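Long-range contact in TcpB (Brucella melitensis, PDB 4LQC), which belongs to the TIR domain family, whose members commonly work in signalling by associating with other TIR domains: residues B[8-13]-B[55-60]. The protein carries 2 engineered substitutions. Residues are numbered along the deposited sequence; the frame is centred on the assembly and turned at random.
Engineered in segment 8-13: Ala12 (natural residue Ser).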
ATOM      1  N   ASP B   8     -25.989   4.885   3.748  1.00 40.47           N
ATOM      2  CA  ASP B   8     -25.171   5.036   2.550  1.00 38.86           C
ATOM      3  C   ASP B   8     -24.083   3.959   2.446  1.00 39.40           C
ATOM      4  O   ASP B   8     -23.886   3.381   1.381  1.00 37.44           O
ATOM      5  CB  ASP B   8     -24.546   6.432   2.496  1.00 40.67           C
ATOM      6  CG  ASP B   8     -25.568   7.538   2.710  1.00 42.62           C
ATOM      7  OD1 ASP B   8     -26.475   7.667   1.862  1.00 45.40           O
ATOM      8  OD2 ASP B   8     -25.464   8.283   3.715  1.00 40.39           O
ATOM      9  N   PHE B   9     -23.384   3.683   3.543  1.00 37.70           N
ATOM     10  CA  PHE B   9     -22.288   2.708   3.514  1.00 35.72           C
ATOM     11  C   PHE B   9     -22.269   1.827   4.751  1.00 41.00           C
ATOM     12  O   PHE B   9     -22.660   2.267   5.836  1.00 42.41           O
ATOM     13  CB  PHE B   9     -20.946   3.423   3.474  1.00 34.69           C
ATOM     14  CG  PHE B   9     -20.767   4.309   2.296  1.00 36.24           C
ATOM     15  CD1 PHE B   9     -20.451   3.771   1.057  1.00 36.36           C
ATOM     16  CD2 PHE B   9     -20.887   5.684   2.422  1.00 37.01           C
ATOM     17  CE1 PHE B   9     -20.279   4.584  -0.046  1.00 37.64           C
ATOM     18  CE2 PHE B   9     -20.708   6.511   1.325  1.00 38.94           C
ATOM     19  CZ  PHE B   9     -20.405   5.959   0.086  1.00 40.98           C
ATOM     20  N   PHE B  10     -21.812   0.586   4.598  1.00 36.68           N
ATOM     21  CA  PHE B  10     -21.263  -0.142   5.740  1.00 34.19           C
ATOM     22  C   PHE B  10     -19.799  -0.334   5.404  1.00 34.38           C
ATOM     23  O   PHE B  10     -19.435  -0.354   4.219  1.00 33.14           O
ATOM     24  CB  PHE B  10     -21.972  -1.474   6.010  1.00 35.04           C
ATOM     25  CG  PHE B  10     -21.781  -2.519   4.927  1.00 38.51           C
ATOM     26  CD1 PHE B  10     -20.821  -3.523   5.064  1.00 35.22           C
ATOM     27  CD2 PHE B  10     -22.571  -2.507   3.786  1.00 36.82           C
ATOM     28  CE1 PHE B  10     -20.653  -4.480   4.086  1.00 33.86           C
ATOM     29  CE2 PHE B  10     -22.407  -3.465   2.800  1.00 35.41           C
ATOM     30  CZ  PHE B  10     -21.441  -4.449   2.947  1.00 35.92           C
ATOM     31  N   ILE B  11     -18.953  -0.438   6.426  1.00 33.46           N
ATOM     32  CA  ILE B  11     -17.526  -0.646   6.185  1.00 35.35           C
ATOM     33  C   ILE B  11     -16.973  -1.877   6.896  1.00 35.08           C
ATOM     34  O   ILE B  11     -16.781  -1.884   8.118  1.00 32.68           O
ATOM     35  CB  ILE B  11     -16.691   0.619   6.476  1.00 31.22           C
ATOM     36  CG1 ILE B  11     -15.215   0.337   6.257  1.00 29.28           C
ATOM     37  CG2 ILE B  11     -16.934   1.110   7.876  1.00 34.03           C
ATOM     38  CD1 ILE B  11     -14.395   1.588   5.992  1.00 35.18           C
ATOM     39  N   ALA B  12     -16.762  -2.929   6.100  1.00 31.14           N
ATOM     40  CA  ALA B  12     -16.206  -4.188   6.565  1.00 32.82           C
ATOM     41  C   ALA B  12     -14.691  -4.084   6.661  1.00 33.19           C
ATOM     42  O   ALA B  12     -14.036  -3.609   5.742  1.00 28.33           O
ATOM     43  CB  ALA B  12     -16.596  -5.318   5.609  1.00 29.87           C
ATOM     44  N   HIS B  13     -14.129  -4.547   7.770  1.00 34.70           N
ATOM     45  CA  HIS B  13     -12.712  -4.343   8.021  1.00 29.28           C
ATOM     46  C   HIS B  13     -12.227  -5.365   9.030  1.00 35.10           C
ATOM     47  O   HIS B  13     -13.018  -5.904   9.811  1.00 35.68           O
ATOM     48  CB  HIS B  13     -12.534  -2.964   8.628  1.00 32.79           C
ATOM     49  CG  HIS B  13     -13.338  -2.759   9.872  1.00 33.01           C
ATOM     50  ND1 HIS B  13     -14.696  -2.522   9.850  1.00 33.86           N
ATOM     51  CD2 HIS B  13     -12.979  -2.766  11.178  1.00 36.19           C
ATOM     52  CE1 HIS B  13     -15.138  -2.384  11.089  1.00 37.34           C
ATOM     53  NE2 HIS B  13     -14.117  -2.529  11.915  1.00 39.09           N
ATOM     54  N   GLN B  55     -25.522  -9.028   4.722  1.00 34.14           N
ATOM     55  CA  GLN B  55     -26.164  -8.292   5.794  1.00 43.11           C
ATOM     56  C   GLN B  55     -26.024  -6.779   5.612  1.00 41.83           C
ATOM     57  O   GLN B  55     -27.009  -6.037   5.715  1.00 43.77           O
ATOM     58  CB  GLN B  55     -25.609  -8.722   7.153  1.00 45.38           C
ATOM     59  CG  GLN B  55     -26.002  -7.794   8.300  1.00 47.65           C
ATOM     60  CD  GLN B  55     -25.362  -8.201   9.609  1.00 50.98           C
ATOM     61  OE1 GLN B  55     -25.263  -9.391   9.913  1.00 61.02           O
ATOM     62  NE2 GLN B  55     -24.904  -7.221  10.382  1.00 49.70           N
ATOM     63  N   GLY B  56     -24.805  -6.328   5.335  1.00 39.17           N
ATOM     64  CA  GLY B  56     -24.561  -4.919   5.115  1.00 36.41           C
ATOM     65  C   GLY B  56     -25.314  -4.327   3.937  1.00 38.38           C
ATOM     66  O   GLY B  56     -25.847  -3.218   4.023  1.00 40.80           O
ATOM     67  N   LEU B  57     -25.354  -5.056   2.829  1.00 39.87           N
ATOM     68  CA  LEU B  57     -26.009  -4.571   1.612  1.00 42.28           C
ATOM     69  C   LEU B  57     -27.530  -4.516   1.768  1.00 43.78           C
ATOM     70  O   LEU B  57     -28.218  -3.789   1.039  1.00 42.99           O
ATOM     71  CB  LEU B  57     -25.653  -5.467   0.425  1.00 38.32           C
ATOM     72  CG  LEU B  57     -24.236  -5.380  -0.150  1.00 39.10           C
ATOM     73  CD1 LEU B  57     -24.080  -6.369  -1.305  1.00 35.35           C
ATOM     74  CD2 LEU B  57     -23.954  -3.968  -0.621  1.00 37.54           C
ATOM     75  N   ALA B  58     -28.047  -5.294   2.718  1.00 41.37           N
ATOM     76  CA  ALA B  58     -29.482  -5.346   2.971  1.00 45.18           C
ATOM     77  C   ALA B  58     -29.911  -4.146   3.799  1.00 48.49           C
ATOM     78  O   ALA B  58     -31.101  -3.927   4.017  1.00 54.31           O
ATOM     79  CB  ALA B  58     -29.859  -6.646   3.667  1.00 37.95           C
ATOM     80  N   ASN B  59     -28.935  -3.364   4.253  1.00 49.50           N
ATOM     81  CA  ASN B  59     -29.207  -2.169   5.038  1.00 45.04           C
ATOM     82  C   ASN B  59     -28.512  -0.920   4.528  1.00 43.01           C
ATOM     83  O   ASN B  59     -28.695   0.150   5.097  1.00 46.12           O
ATOM     84  CB  ASN B  59     -28.809  -2.396   6.495  1.00 51.13           C
ATOM     85  CG  ASN B  59     -29.584  -3.519   7.135  1.00 58.86           C
ATOM     86  OD1 ASN B  59     -30.810  -3.603   6.997  1.00 63.75           O
ATOM     87  ND2 ASN B  59     -28.874  -4.405   7.835  1.00 61.20           N
ATOM     88  N   SER B  60     -27.722  -1.045   3.467  1.00 40.57           N
ATOM     89  CA  SER B  60     -26.953   0.092   2.969  1.00 39.64           C
ATOM     90  C   SER B  60     -26.920   0.149   1.445  1.00 41.33           C
ATOM     91  O   SER B  60     -27.091  -0.875   0.778  1.00 43.76           O
ATOM     92  CB  SER B  60     -25.517   0.050   3.506  1.00 40.85           C
ATOM     93  OG  SER B  60     -25.480  -0.262   4.894  1.00 43.03           O
TER
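The Phe10 ring lays one face against the last turn of helix 49-57, where Gly56 CA sits 3.5 Å from the ring centroid and 16° off its normal, a CH-pi contact. Around the rim, in the ring plane, come Leu57 CD2, a methyl 3.8 Å from Phe10 CE2, and the Ser60 side chain, whose OG lies 3.8 Å from Phe10 CD2. Glycine suits residue 56 because, having no side chain, it lets the helix backbone lie directly on the aromatic, with Phe10 CE2 only 3.2 Å from Gly56 C. The ring is swung toward the helix by a chi1 of 67°, which sets CG between the backbone N and carbonyl carbon of Phe10.

Serine fits residue 60 because its short side chain can face strand 7-14 without leaving its hydroxyl unpaired in this buried place: Ser60 OG donates to Gly56 O at 3.1 Å. Asn59 N donates to the same Gly56 O, at 3.1 Å, from the opposite face of its carbonyl plane, so this oxygen is gripped twice where the helix gives way to the next strand.

Leu57 and Ser60 also offer their carbonyl oxygens to Arg94. The Phe10 ring further meets that of Tyr41 at about 40° and touches Phe37, both on strand 36-43. Strand 7-14 lies between strands 36-43 and 60-68 in the parallel sheet, and helix 49-57 joins those two in a beta-alpha-beta crossover, so this contact seats the end of the connecting helix on the intervening strand of the flavodoxin-like TIR fold.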